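Local coordinates for protein phosphatase Slingshot homolog 2 (Homo sapiens, PDB 2NT2), which dephosphorylates and activates the actin-depolymerising factor cofilin to regulate actin filament dynamics, here as its dual-specificity phosphatase catalytic domain, at residues His51-Tyr56 / Thr61-Tyr66; Thr98-Ala103 / Trp109-Ala114; Tyr102-Tyr107 / Glu136-Ile141; Arg113-Val118 / Thr125-Ser130. The protein carries 1 engineered substitution. All blocks are in the same frame, centred on the assembly; numbering follows the deposited sequence.

Interaction 1 of 4, residues His51-Tyr56 / Thr61-Tyr66; sequences HNIRVY and TDLLAY
Ile-53 lays its CG2 methyl over one face of the Tyr-66 ring, 4.0 Å from the ring centroid and 20° off the normal, a CH-pi contact displaced toward the rim at CG. The two side chains run antiparallel, side by side. CG2 reaches the ring because it stands anti to the backbone N of Ile-53, with CG1 beside that N (chi1 -58°); the same methyl also meets Leu-63 CD2 at 3.9 Å. Farther along the ring, Val-55 CG2 approaches Tyr-66 CE1 obliquely at 3.8 Å. Val-55 and Thr-61 are pressed closely together, with Val-55 CG1 3.3 Å from Thr-61 CG2. On its other branch, Thr-61 OG1 is directed at Tyr-56 O, but that modelled separation is too short to trust; OG1 also pairs with Glu-58 OE1. Replacing Tyr-66 with an alanine would probably leave Ile-53 CG2 and Val-55 CG2 without the aromatic surface they rest on, opening a gap between strand end and loop. The arrangement closes the connection from edge strand 49-52 to helix 67-79 in the protein-tyrosine phosphatase fold, with the Val-55 side chain about 8 Å from that of Ser-88, the engineered replacement at the phosphocysteine position.

Interaction 2 of 4, residues Thr98-Ala103 / Trp109-Ala114; sequences TVIAYA and WNLDRA
The indole of Trp-109 meets Ala-103 at its six-membered ring, where CE3 lies 4.0 Å from Ala-103 CB; the methyl comes in obliquely, neither squarely over the ring nor in its plane. Outside the two segments, Tyr-117 packs edge-to-face with the same indole, and the Tyr-107 ring meets it at about 50°. With CG anti to its own carbonyl carbon (chi1 -79°), Trp-109 has its ring system lying against helix 94-107 at Ala-103. Next to the indole, small side chains allow the two helices to come close: Ala-103 CB is 4.1 Å from Ala-114 CB, and the CA atoms of Ile-100 and Ala-114 are separated by 5.6 Å. The Ala-114 methyl also faces the backbone, 3.8 Å from Ile-100 O. Ile-100 extends the seam through its CG2 branch, which is 3.9 Å from Ala-114 CB and 3.7 Å from Leu-111 CD1, the isoleucine and leucine side chains crossing at a slant. The connection turns a corner here, so that the start of helix 111-121 sits against the side of helix 94-107. No hydrogen bond or salt bridge joins the segments, which implies that shape and the burial of methyl and aromatic carbon hold this pair together.

Interaction 3 of 4, residues Tyr102-Tyr107 / Glu136-Ile141; sequences YAMKEY and EEYQGI
Helices 102-107 and 136-141 run almost parallel, their axes 10.6 Å apart at closest approach and crossing at -15°, with Met-104 and Gln-139 the nearest pair of CA atoms. They belong to the helical layer that packs beside the sheet of the protein-tyrosine phosphatase fold, helix 111-121 lying between them in the chain. Met-104 and Tyr-138 reach into the gap, each from its own helix, and overlap side by side. The sulfur forms a Met-aromatic contact at the edge of the tyrosine ring: SD is 5.5 Å from the Tyr-138 centroid and 80° off the ring normal. A bend about the CG-SD bond (chi3 67°) turns the methionine methyl toward the opposite helix. Tyr-138 carries its ring across to the neighbouring helix with CG anti to the backbone N (chi1 -168°), and its hydroxyl end lies across the Lys-105 chain near CB; the still closer approach modelled at CD is doubtful. Trp-67 meets the Tyr-138 ring edge-to-face, while Lys-105 makes a cation-pi contact with Tyr-71. A serine in place of Tyr-138 would probably leave Met-104 SD without its aromatic partner and open a gap between the helices. Beside the ring, Met-104 CE packs on the backbone and first side-chain carbon of Gln-139, 3.4 Å from its CA and 3.5 Å from its CB.

Interaction 4 of 4, residues Arg113-Val118 / Thr125-Ser130; sequences RAYDYV and TKPNPS
Apolar contacts carry this meeting of Tyr-115 and Val-118 with Pro-127 and Thr-125, where helix 111-121 of the phosphatase fold packs on the loop that leads back into helix 129-143. The aromatic part is edge-on: Pro-127 CD lies in the plane of the Tyr-115 ring, the two side chains approaching each other obliquely. Tyr-115 reaches the proline with CG anti to its backbone N (chi1 177°), a torsion that carries the ring toward the loop, and Met-132 of helix 129-143 touches both residues. The aliphatic part pairs Val-118 CG1 with Thr-125 CG2 at 3.7 Å, beside Leu-13 of strand 11-14, which touches both side chains. Polar groups turn to partners elsewhere. Thr-125 OG1 sits between its own backbone N and carbonyl carbon (chi1 53°) and is hydrogen-bonded to Arg-122 O, leaving the methyl to face the valine. Farther along, Asn-128 is the N-cap of helix 129-143, its OD1 accepting from the backbone N of Phe-131; its ND2 is held by Asp-57. The Thr-125 side chain is about 9 Å from that of Ser-88, the engineered residue at the active-site position. At the proline, CE1 of Tyr-115 comes within 3.7 Å of Pro-127 CD.

Interactions 2, 3 and 4 tie together the C-terminal helical region: helix 94-107 serves interactions 2 and 3, helix 111-121 serves 2 and 4, helix 129-143 serves 3, and the loop leading into it serves 4. Their centres lie 6 to 12 Å apart, and Ile-100 of interaction 2 touches Tyr-115, Val-118 and Pro-127 of interaction 4. Interaction 1, about 16 to 17 Å from the others between centres, belongs to the strand-to-helix connection, yet Leu-64 packs on Tyr-138 of interaction 3. Interactions 1, 2 and 4 are buried, whereas 3 is partly exposed. Only interaction 1 has a polar link modelled between its segments, doubtful for its very short length; 2 and 4 are apolar, and 3 adds a sulfur-aromatic contact.

Interaction 1 of 4, residues His51-Tyr56 / Thr61-Tyr66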
loop_
_atom_site.group_PDB
_atom_site.type_symbol
_atom_site.label_atom_id
_atom_site.label_comp_id
_atom_site.label_asym_id
_atom_site.label_seq_id
_atom_site.Cartn_x
_atom_site.Cartn_y
_atom_site.Cartn_z
ATOM N N HIS A 51 -6.785 -1.216 -8.700
ATOM C CA HIS A 51 -5.487 -1.419 -9.323
ATOM C C HIS A 51 -4.798 -2.631 -8.697
ATOM O O HIS A 51 -4.721 -2.748 -7.472
ATOM C CB HIS A 51 -4.597 -0.183 -9.215
ATOM C CG HIS A 51 -3.426 -0.222 -10.161
ATOM N ND1 HIS A 51 -3.463 0.373 -11.400
ATOM C CD2 HIS A 51 -2.199 -0.778 -10.061
ATOM C CE1 HIS A 51 -2.313 0.188 -12.026
ATOM N NE2 HIS A 51 -1.526 -0.513 -11.229
ATOM N N ASN A 52 -4.321 -3.551 -9.526
ATOM C CA ASN A 52 -3.818 -4.821 -9.006
ATOM C C ASN A 52 -2.342 -5.034 -9.314
ATOM O O ASN A 52 -1.885 -4.788 -10.430
ATOM C CB ASN A 52 -4.670 -5.965 -9.569
ATOM C CG ASN A 52 -6.089 -5.925 -9.033
ATOM O OD1 ASN A 52 -6.441 -6.708 -8.146
ATOM N ND2 ASN A 52 -6.907 -5.009 -9.542
ATOM N N ILE A 53 -1.606 -5.450 -8.298
ATOM C CA ILE A 53 -0.184 -5.753 -8.354
ATOM C C ILE A 53 0.002 -7.242 -8.039
ATOM O O ILE A 53 0.161 -7.646 -6.891
ATOM C CB ILE A 53 0.626 -4.883 -7.380
ATOM C CG1 ILE A 53 0.507 -3.375 -7.569
ATOM C CG2 ILE A 53 2.083 -5.326 -7.323
ATOM C CD1 ILE A 53 0.611 -2.761 -8.939
ATOM N N ARG A 54 -0.073 -8.030 -9.100
ATOM C CA ARG A 54 -0.346 -9.456 -9.061
ATOM C C ARG A 54 0.902 -10.274 -8.746
ATOM O O ARG A 54 1.498 -10.922 -9.598
ATOM C CB ARG A 54 -0.985 -9.879 -10.388
ATOM C CG ARG A 54 -1.953 -8.802 -10.880
ATOM C CD ARG A 54 -3.144 -9.391 -11.597
ATOM N NE ARG A 54 -3.524 -8.576 -12.760
ATOM C CZ ARG A 54 -2.780 -8.466 -13.854
ATOM N NH1 ARG A 54 -1.619 -9.099 -13.966
ATOM N NH2 ARG A 54 -3.199 -7.709 -14.863
ATOM N N VAL A 55 1.243 -10.228 -7.469
ATOM C CA VAL A 55 2.513 -10.631 -6.903
ATOM C C VAL A 55 2.325 -11.429 -5.623
ATOM O O VAL A 55 1.366 -11.209 -4.874
ATOM C CB VAL A 55 3.326 -9.346 -6.609
ATOM C CG1 VAL A 55 3.688 -9.267 -5.138
ATOM C CG2 VAL A 55 4.540 -9.256 -7.507
ATOM N N TYR A 56 3.219 -12.380 -5.344
ATOM C CA TYR A 56 3.120 -13.131 -4.096
ATOM C C TYR A 56 4.074 -12.541 -3.046
ATOM O O TYR A 56 5.075 -11.905 -3.372
ATOM C CB TYR A 56 3.422 -14.604 -4.284
ATOM C CG TYR A 56 2.511 -15.414 -5.161
ATOM C CD1 TYR A 56 2.917 -15.828 -6.424
ATOM C CD2 TYR A 56 1.240 -15.787 -4.747
ATOM C CE1 TYR A 56 2.095 -16.577 -7.245
ATOM C CE2 TYR A 56 0.408 -16.534 -5.558
ATOM C CZ TYR A 56 0.835 -16.928 -6.804
ATOM O OH TYR A 56 0.009 -17.675 -7.617
ATOM N N THR A 61 9.734 -11.981 -5.198
ATOM C CA THR A 61 8.918 -10.876 -5.688
ATOM C C THR A 61 9.730 -9.588 -5.757
ATOM O O THR A 61 10.338 -9.168 -4.770
ATOM C CB THR A 61 7.689 -10.634 -4.788
ATOM O OG1 THR A 61 6.767 -11.719 -4.937
ATOM C CG2 THR A 61 6.984 -9.357 -5.215
ATOM N N ASP A 62 9.718 -8.962 -6.929
ATOM C CA ASP A 62 10.319 -7.645 -7.118
ATOM C C ASP A 62 9.237 -6.565 -7.100
ATOM O O ASP A 62 8.693 -6.209 -8.144
ATOM C CB ASP A 62 11.120 -7.603 -8.410
ATOM C CG ASP A 62 11.656 -6.238 -8.788
ATOM O OD1 ASP A 62 11.595 -5.297 -7.972
ATOM O OD2 ASP A 62 12.134 -6.091 -9.932
ATOM N N LEU A 63 8.938 -6.056 -5.911
ATOM C CA LEU A 63 7.917 -5.029 -5.732
ATOM C C LEU A 63 8.417 -3.657 -6.180
ATOM O O LEU A 63 7.645 -2.809 -6.630
ATOM C CB LEU A 63 7.503 -4.957 -4.263
ATOM C CG LEU A 63 6.177 -5.599 -3.869
ATOM C CD1 LEU A 63 5.824 -5.208 -2.438
ATOM C CD2 LEU A 63 5.083 -5.206 -4.846
ATOM N N LEU A 64 9.718 -3.466 -6.032
ATOM C CA LEU A 64 10.401 -2.263 -6.487
ATOM C C LEU A 64 9.960 -1.865 -7.888
ATOM O O LEU A 64 9.612 -0.704 -8.130
ATOM C CB LEU A 64 11.915 -2.468 -6.445
ATOM C CG LEU A 64 12.802 -1.246 -6.679
ATOM C CD1 LEU A 64 12.146 0.025 -6.174
ATOM C CD2 LEU A 64 14.158 -1.437 -6.012
ATOM N N ALA A 65 9.937 -2.821 -8.809
ATOM C CA ALA A 65 9.493 -2.553 -10.171
ATOM C C ALA A 65 8.076 -2.007 -10.242
ATOM O O ALA A 65 7.668 -1.447 -11.262
ATOM C CB ALA A 65 9.630 -3.816 -11.008
ATOM N N TYR A 66 7.270 -2.133 -9.188
ATOM C CA TYR A 66 5.884 -1.688 -9.281
ATOM C C TYR A 66 5.591 -0.417 -8.493
ATOM O O TYR A 66 4.421 -0.002 -8.484
ATOM C CB TYR A 66 4.939 -2.770 -8.765
ATOM C CG TYR A 66 4.952 -4.109 -9.444
ATOM C CD1 TYR A 66 5.818 -5.118 -9.034
ATOM C CD2 TYR A 66 4.089 -4.385 -10.500
ATOM C CE1 TYR A 66 5.826 -6.351 -9.657
ATOM C CE2 TYR A 66 4.092 -5.618 -11.128
ATOM C CZ TYR A 66 4.962 -6.599 -10.705
ATOM O OH TYR A 66 4.965 -7.827 -11.332
#

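Interaction 2 of 4, residues Thr98-Ala103 / Trp109-Ala114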
loop_
_atom_site.group_PDB
_atom_site.type_symbol
_atom_site.label_atom_id
_atom_site.label_comp_id
_atom_site.label_asym_id
_atom_site.label_seq_id
_atom_site.Cartn_x
_atom_site.Cartn_y
_atom_site.Cartn_z
ATOM N N THR A 98 4.683 -1.302 0.188
ATOM C CA THR A 98 4.208 -0.370 -0.828
ATOM C C THR A 98 3.901 0.994 -0.222
ATOM O O THR A 98 4.304 2.029 -0.744
ATOM C CB THR A 98 2.939 -0.902 -1.523
ATOM O OG1 THR A 98 3.251 -2.120 -2.203
ATOM C CG2 THR A 98 2.462 0.087 -2.575
ATOM N N VAL A 99 3.200 0.974 0.910
ATOM C CA VAL A 99 2.856 2.219 1.594
ATOM C C VAL A 99 4.109 2.955 2.051
ATOM O O VAL A 99 4.212 4.177 1.944
ATOM C CB VAL A 99 1.934 1.973 2.799
ATOM C CG1 VAL A 99 1.880 3.215 3.671
ATOM C CG2 VAL A 99 0.536 1.578 2.350
ATOM N N ILE A 100 5.101 2.213 2.551
ATOM C CA ILE A 100 6.322 2.867 3.014
ATOM C C ILE A 100 7.031 3.567 1.855
ATOM O O ILE A 100 7.497 4.694 2.001
ATOM C CB ILE A 100 7.283 1.885 3.702
ATOM C CG1 ILE A 100 6.816 1.386 5.066
ATOM C CG2 ILE A 100 8.667 2.515 3.815
ATOM C CD1 ILE A 100 7.085 -0.076 5.345
ATOM N N ALA A 101 7.112 2.891 0.717
ATOM C CA ALA A 101 7.730 3.413 -0.487
ATOM C C ALA A 101 7.021 4.668 -0.977
ATOM O O ALA A 101 7.665 5.630 -1.385
ATOM C CB ALA A 101 7.729 2.367 -1.594
ATOM N N TYR A 102 5.688 4.656 -0.966
ATOM C CA TYR A 102 4.964 5.839 -1.434
ATOM C C TYR A 102 5.319 7.064 -0.590
ATOM O O TYR A 102 5.549 8.146 -1.126
ATOM C CB TYR A 102 3.457 5.596 -1.405
ATOM C CG TYR A 102 2.641 6.842 -1.675
ATOM C CD1 TYR A 102 2.508 7.336 -2.966
ATOM C CD2 TYR A 102 2.008 7.523 -0.646
ATOM C CE1 TYR A 102 1.768 8.473 -3.227
ATOM C CE2 TYR A 102 1.263 8.662 -0.897
ATOM C CZ TYR A 102 1.146 9.132 -2.188
ATOM O OH TYR A 102 0.402 10.266 -2.433
ATOM N N ALA A 103 5.368 6.891 0.723
ATOM C CA ALA A 103 5.701 7.967 1.650
ATOM C C ALA A 103 7.107 8.503 1.419
ATOM O O ALA A 103 7.340 9.718 1.440
ATOM C CB ALA A 103 5.532 7.502 3.087
ATOM N N TRP A 109 10.600 11.261 2.486
ATOM C CA TRP A 109 11.002 10.759 3.787
ATOM C C TRP A 109 12.130 9.743 3.728
ATOM O O TRP A 109 12.166 8.897 2.837
ATOM C CB TRP A 109 9.762 10.129 4.447
ATOM C CG TRP A 109 8.849 11.162 5.031
ATOM C CD1 TRP A 109 9.004 12.516 4.985
ATOM C CD2 TRP A 109 7.637 10.915 5.747
ATOM N NE1 TRP A 109 7.961 13.131 5.631
ATOM C CE2 TRP A 109 7.107 12.169 6.109
ATOM C CE3 TRP A 109 6.951 9.756 6.114
ATOM C CZ2 TRP A 109 5.918 12.294 6.825
ATOM C CZ3 TRP A 109 5.775 9.880 6.822
ATOM C CH2 TRP A 109 5.270 11.141 7.171
ATOM N N ASN A 110 13.048 9.800 4.686
ATOM C CA ASN A 110 14.049 8.745 4.835
ATOM C C ASN A 110 13.355 7.404 5.052
ATOM O O ASN A 110 12.201 7.375 5.481
ATOM C CB ASN A 110 14.968 9.035 6.019
ATOM C CG ASN A 110 16.094 9.988 5.684
ATOM O OD1 ASN A 110 16.162 10.517 4.571
ATOM N ND2 ASN A 110 16.973 10.206 6.655
ATOM N N LEU A 111 14.036 6.292 4.775
ATOM C CA LEU A 111 13.383 4.994 4.938
ATOM C C LEU A 111 13.009 4.738 6.391
ATOM O O LEU A 111 11.867 4.358 6.675
ATOM C CB LEU A 111 14.254 3.861 4.416
ATOM C CG LEU A 111 13.805 2.444 4.790
ATOM C CD1 LEU A 111 12.355 2.199 4.400
ATOM C CD2 LEU A 111 14.732 1.423 4.139
ATOM N N ASP A 112 13.953 4.900 7.318
ATOM C CA ASP A 112 13.607 4.634 8.715
ATOM C C ASP A 112 12.481 5.547 9.188
ATOM O O ASP A 112 11.585 5.077 9.889
ATOM C CB ASP A 112 14.858 4.766 9.583
ATOM C CG ASP A 112 15.688 3.491 9.485
ATOM O OD1 ASP A 112 15.753 2.887 8.395
ATOM O OD2 ASP A 112 16.256 3.077 10.523
ATOM N N ARG A 113 12.542 6.783 8.747
ATOM C CA ARG A 113 11.518 7.805 8.825
ATOM C C ARG A 113 10.127 7.250 8.503
ATOM O O ARG A 113 9.224 7.276 9.332
ATOM C CB ARG A 113 11.829 8.893 7.803
ATOM C CG ARG A 113 11.784 10.339 8.235
ATOM C CD ARG A 113 13.016 11.071 7.728
ATOM N NE ARG A 113 12.717 12.138 6.771
ATOM C CZ ARG A 113 13.563 13.113 6.484
ATOM N NH1 ARG A 113 14.752 13.174 7.074
ATOM N NH2 ARG A 113 13.229 14.050 5.608
ATOM N N ALA A 114 9.969 6.776 7.276
ATOM C CA ALA A 114 8.704 6.281 6.743
ATOM C C ALA A 114 8.338 4.938 7.356
ATOM O O ALA A 114 7.202 4.723 7.772
ATOM C CB ALA A 114 8.773 6.165 5.226
#

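Interaction 3 of 4, residues Tyr102-Tyr107 / Glu136-Ile141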
loop_
_atom_site.group_PDB
_atom_site.type_symbol
_atom_site.label_atom_id
_atom_site.label_comp_id
_atom_site.label_asym_id
_atom_site.label_seq_id
_atom_site.Cartn_x
_atom_site.Cartn_y
_atom_site.Cartn_z
ATOM N N TYR A 102 5.688 4.656 -0.966
ATOM C CA TYR A 102 4.964 5.839 -1.434
ATOM C C TYR A 102 5.319 7.064 -0.590
ATOM O O TYR A 102 5.549 8.146 -1.126
ATOM C CB TYR A 102 3.457 5.596 -1.405
ATOM C CG TYR A 102 2.641 6.842 -1.675
ATOM C CD1 TYR A 102 2.508 7.336 -2.966
ATOM C CD2 TYR A 102 2.008 7.523 -0.646
ATOM C CE1 TYR A 102 1.768 8.473 -3.227
ATOM C CE2 TYR A 102 1.263 8.662 -0.897
ATOM C CZ TYR A 102 1.146 9.132 -2.188
ATOM O OH TYR A 102 0.402 10.266 -2.433
ATOM N N ALA A 103 5.368 6.891 0.723
ATOM C CA ALA A 103 5.701 7.967 1.650
ATOM C C ALA A 103 7.107 8.503 1.419
ATOM O O ALA A 103 7.340 9.718 1.440
ATOM C CB ALA A 103 5.532 7.502 3.087
ATOM N N MET A 104 8.063 7.613 1.169
ATOM C CA MET A 104 9.422 8.032 0.819
ATOM C C MET A 104 9.395 8.927 -0.418
ATOM O O MET A 104 9.920 10.036 -0.439
ATOM C CB MET A 104 10.296 6.816 0.521
ATOM C CG MET A 104 10.757 6.026 1.727
ATOM S SD MET A 104 11.431 4.407 1.303
ATOM C CE MET A 104 12.918 4.858 0.423
ATOM N N LYS A 105 8.754 8.408 -1.462
ATOM C CA LYS A 105 8.630 9.147 -2.711
ATOM C C LYS A 105 7.850 10.447 -2.540
ATOM O O LYS A 105 8.317 11.523 -2.915
ATOM C CB LYS A 105 7.943 8.279 -3.773
ATOM C CG LYS A 105 7.994 8.908 -5.160
ATOM C CD LYS A 105 8.026 7.855 -6.257
ATOM C CE LYS A 105 7.546 8.451 -7.576
ATOM N NZ LYS A 105 8.295 9.696 -7.910
ATOM N N GLU A 106 6.653 10.337 -1.977
ATOM C CA GLU A 106 5.703 11.438 -1.895
ATOM C C GLU A 106 6.181 12.563 -0.995
ATOM O O GLU A 106 6.185 13.730 -1.407
ATOM C CB GLU A 106 4.343 10.914 -1.426
ATOM C CG GLU A 106 3.245 11.943 -1.276
ATOM C CD GLU A 106 2.936 12.711 -2.540
ATOM O OE1 GLU A 106 2.423 12.142 -3.523
ATOM O OE2 GLU A 106 3.213 13.932 -2.556
ATOM N N TYR A 107 6.579 12.255 0.244
ATOM C CA TYR A 107 6.954 13.343 1.150
ATOM C C TYR A 107 8.463 13.471 1.287
ATOM O O TYR A 107 8.953 14.319 2.034
ATOM C CB TYR A 107 6.273 13.165 2.513
ATOM C CG TYR A 107 4.774 12.960 2.371
ATOM C CD1 TYR A 107 4.171 11.801 2.839
ATOM C CD2 TYR A 107 3.965 13.913 1.763
ATOM C CE1 TYR A 107 2.806 11.612 2.708
ATOM C CE2 TYR A 107 2.602 13.729 1.628
ATOM C CZ TYR A 107 2.024 12.570 2.107
ATOM O OH TYR A 107 0.669 12.375 1.978
ATOM N N GLU A 136 15.364 -0.264 0.813
ATOM C CA GLU A 136 16.705 0.291 0.910
ATOM C C GLU A 136 17.229 0.666 -0.476
ATOM O O GLU A 136 17.843 1.712 -0.662
ATOM C CB GLU A 136 17.676 -0.710 1.526
ATOM C CG GLU A 136 17.618 -0.860 3.030
ATOM C CD GLU A 136 18.434 -2.058 3.502
ATOM O OE1 GLU A 136 19.333 -2.496 2.747
ATOM O OE2 GLU A 136 18.150 -2.548 4.618
ATOM N N GLU A 137 16.989 -0.216 -1.451
ATOM C CA GLU A 137 17.356 0.136 -2.821
ATOM C C GLU A 137 16.592 1.390 -3.255
ATOM O O GLU A 137 17.200 2.349 -3.726
ATOM C CB GLU A 137 17.088 -1.015 -3.793
ATOM C CG GLU A 137 17.620 -0.759 -5.192
ATOM C CD GLU A 137 17.678 -1.981 -6.078
ATOM O OE1 GLU A 137 18.020 -1.808 -7.272
ATOM O OE2 GLU A 137 17.388 -3.097 -5.594
ATOM N N TYR A 138 15.278 1.343 -3.082
ATOM C CA TYR A 138 14.375 2.408 -3.510
ATOM C C TYR A 138 14.889 3.756 -3.016
ATOM O O TYR A 138 14.989 4.720 -3.773
ATOM C CB TYR A 138 12.972 2.143 -2.983
ATOM C CG TYR A 138 11.867 2.982 -3.567
ATOM C CD1 TYR A 138 11.719 3.106 -4.937
ATOM C CD2 TYR A 138 10.963 3.653 -2.749
ATOM C CE1 TYR A 138 10.713 3.870 -5.494
ATOM C CE2 TYR A 138 9.948 4.422 -3.294
ATOM C CZ TYR A 138 9.828 4.526 -4.664
ATOM O OH TYR A 138 8.825 5.283 -5.222
ATOM N N GLN A 139 15.253 3.780 -1.740
ATOM C CA GLN A 139 15.896 4.936 -1.130
ATOM C C GLN A 139 17.078 5.416 -1.966
ATOM O O GLN A 139 17.126 6.575 -2.380
ATOM C CB GLN A 139 16.362 4.571 0.278
ATOM C CG GLN A 139 16.957 5.734 1.065
ATOM C CD GLN A 139 17.163 5.333 2.516
ATOM O OE1 GLN A 139 17.757 4.286 2.778
ATOM N NE2 GLN A 139 16.655 6.144 3.433
ATOM N N GLY A 140 18.015 4.511 -2.231
ATOM C CA GLY A 140 19.161 4.835 -3.059
ATOM C C GLY A 140 18.738 5.339 -4.425
ATOM O O GLY A 140 19.308 6.289 -4.956
ATOM N N ILE A 141 17.716 4.711 -5.004
ATOM C CA ILE A 141 17.247 5.144 -6.316
ATOM C C ILE A 141 16.633 6.535 -6.231
ATOM O O ILE A 141 16.868 7.407 -7.069
ATOM C CB ILE A 141 16.233 4.160 -6.921
ATOM C CG1 ILE A 141 16.826 2.810 -7.319
ATOM C CG2 ILE A 141 15.526 4.814 -8.102
ATOM C CD1 ILE A 141 15.849 1.659 -7.334
#

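Interaction 4 of 4, residues Arg113-Val118 / Thr125-Ser130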
loop_
_atom_site.group_PDB
_atom_site.type_symbol
_atom_site.label_atom_id
_atom_site.label_comp_id
_atom_site.label_asym_id
_atom_site.label_seq_id
_atom_site.Cartn_x
_atom_site.Cartn_y
_atom_site.Cartn_z
ATOM N N ARG A 113 12.542 6.783 8.747
ATOM C CA ARG A 113 11.518 7.805 8.825
ATOM C C ARG A 113 10.127 7.250 8.503
ATOM O O ARG A 113 9.224 7.276 9.332
ATOM C CB ARG A 113 11.829 8.893 7.803
ATOM C CG ARG A 113 11.784 10.339 8.235
ATOM C CD ARG A 113 13.016 11.071 7.728
ATOM N NE ARG A 113 12.717 12.138 6.771
ATOM C CZ ARG A 113 13.563 13.113 6.484
ATOM N NH1 ARG A 113 14.752 13.174 7.074
ATOM N NH2 ARG A 113 13.229 14.050 5.608
ATOM N N ALA A 114 9.969 6.776 7.276
ATOM C CA ALA A 114 8.704 6.281 6.743
ATOM C C ALA A 114 8.338 4.938 7.356
ATOM O O ALA A 114 7.202 4.723 7.772
ATOM C CB ALA A 114 8.773 6.165 5.226
ATOM N N TYR A 115 9.304 4.017 7.432
ATOM C CA TYR A 115 9.018 2.734 8.079
ATOM C C TYR A 115 8.527 2.969 9.509
ATOM O O TYR A 115 7.503 2.418 9.905
ATOM C CB TYR A 115 10.248 1.833 8.077
ATOM C CG TYR A 115 10.072 0.508 8.779
ATOM C CD1 TYR A 115 9.546 -0.590 8.108
ATOM C CD2 TYR A 115 10.430 0.343 10.111
ATOM C CE1 TYR A 115 9.380 -1.811 8.739
ATOM C CE2 TYR A 115 10.269 -0.874 10.754
ATOM C CZ TYR A 115 9.743 -1.947 10.063
ATOM O OH TYR A 115 9.584 -3.155 10.701
ATOM N N ASP A 116 9.255 3.795 10.252
ATOM C CA ASP A 116 8.907 4.194 11.600
ATOM C C ASP A 116 7.530 4.852 11.672
ATOM O O ASP A 116 6.766 4.623 12.606
ATOM C CB ASP A 116 9.938 5.190 12.150
ATOM C CG ASP A 116 11.208 4.508 12.612
ATOM O OD1 ASP A 116 11.305 3.269 12.494
ATOM O OD2 ASP A 116 12.105 5.222 13.108
ATOM N N TYR A 117 7.251 5.706 10.693
ATOM C CA TYR A 117 5.953 6.373 10.637
ATOM C C TYR A 117 4.845 5.332 10.490
ATOM O O TYR A 117 3.858 5.334 11.219
ATOM C CB TYR A 117 5.915 7.367 9.481
ATOM C CG TYR A 117 4.606 8.109 9.345
ATOM C CD1 TYR A 117 4.340 9.235 10.118
ATOM C CD2 TYR A 117 3.634 7.683 8.447
ATOM C CE1 TYR A 117 3.141 9.908 9.988
ATOM C CE2 TYR A 117 2.431 8.356 8.315
ATOM C CZ TYR A 117 2.192 9.470 9.092
ATOM O OH TYR A 117 1.003 10.154 8.976
ATOM N N VAL A 118 5.049 4.431 9.534
ATOM C CA VAL A 118 4.071 3.395 9.232
ATOM C C VAL A 118 4.013 2.346 10.334
ATOM O O VAL A 118 2.929 1.865 10.671
ATOM C CB VAL A 118 4.370 2.704 7.888
ATOM C CG1 VAL A 118 3.381 1.572 7.653
ATOM C CG2 VAL A 118 4.329 3.703 6.738
ATOM N N THR A 125 2.895 -4.235 10.828
ATOM C CA THR A 125 3.688 -4.034 9.622
ATOM C C THR A 125 5.041 -4.733 9.714
ATOM O O THR A 125 5.807 -4.550 10.657
ATOM C CB THR A 125 3.937 -2.547 9.307
ATOM O OG1 THR A 125 4.501 -1.906 10.455
ATOM C CG2 THR A 125 2.625 -1.847 8.989
ATOM N N LYS A 126 5.334 -5.522 8.690
ATOM C CA LYS A 126 6.545 -6.336 8.676
ATOM C C LYS A 126 6.847 -6.792 7.253
ATOM O O LYS A 126 6.522 -7.913 6.864
ATOM C CB LYS A 126 6.378 -7.533 9.612
ATOM C CG LYS A 126 7.471 -8.583 9.506
ATOM C CD LYS A 126 7.628 -9.350 10.810
ATOM C CE LYS A 126 9.033 -9.900 10.982
ATOM N NZ LYS A 126 9.787 -9.209 12.065
ATOM N N PRO A 127 7.453 -5.902 6.477
ATOM C CA PRO A 127 7.859 -6.267 5.114
ATOM C C PRO A 127 8.782 -7.477 5.141
ATOM O O PRO A 127 9.597 -7.638 6.049
ATOM C CB PRO A 127 8.586 -5.016 4.624
ATOM C CG PRO A 127 8.000 -3.900 5.432
ATOM C CD PRO A 127 7.775 -4.497 6.799
ATOM N N ASN A 128 8.631 -8.360 4.152
ATOM C CA ASN A 128 9.504 -9.543 4.127
ATOM C C ASN A 128 10.931 -9.108 3.802
ATOM O O ASN A 128 11.144 -8.057 3.185
ATOM C CB ASN A 128 8.940 -10.599 3.207
ATOM C CG ASN A 128 9.283 -10.579 1.746
ATOM O OD1 ASN A 128 10.366 -10.206 1.296
ATOM N ND2 ASN A 128 8.331 -11.036 0.925
ATOM N N PRO A 129 11.915 -9.889 4.241
ATOM C CA PRO A 129 13.319 -9.471 4.206
ATOM C C PRO A 129 13.757 -8.991 2.828
ATOM O O PRO A 129 14.535 -8.036 2.722
ATOM C CB PRO A 129 14.079 -10.752 4.565
ATOM C CG PRO A 129 13.107 -11.535 5.384
ATOM C CD PRO A 129 11.757 -11.249 4.794
ATOM N N SER A 130 13.263 -9.646 1.778
ATOM C CA SER A 130 13.521 -9.190 0.412
ATOM C C SER A 130 12.819 -7.868 0.140
ATOM O O SER A 130 13.328 -6.992 -0.563
ATOM C CB SER A 130 13.079 -10.241 -0.603
ATOM O OG SER A 130 13.046 -9.718 -1.916
#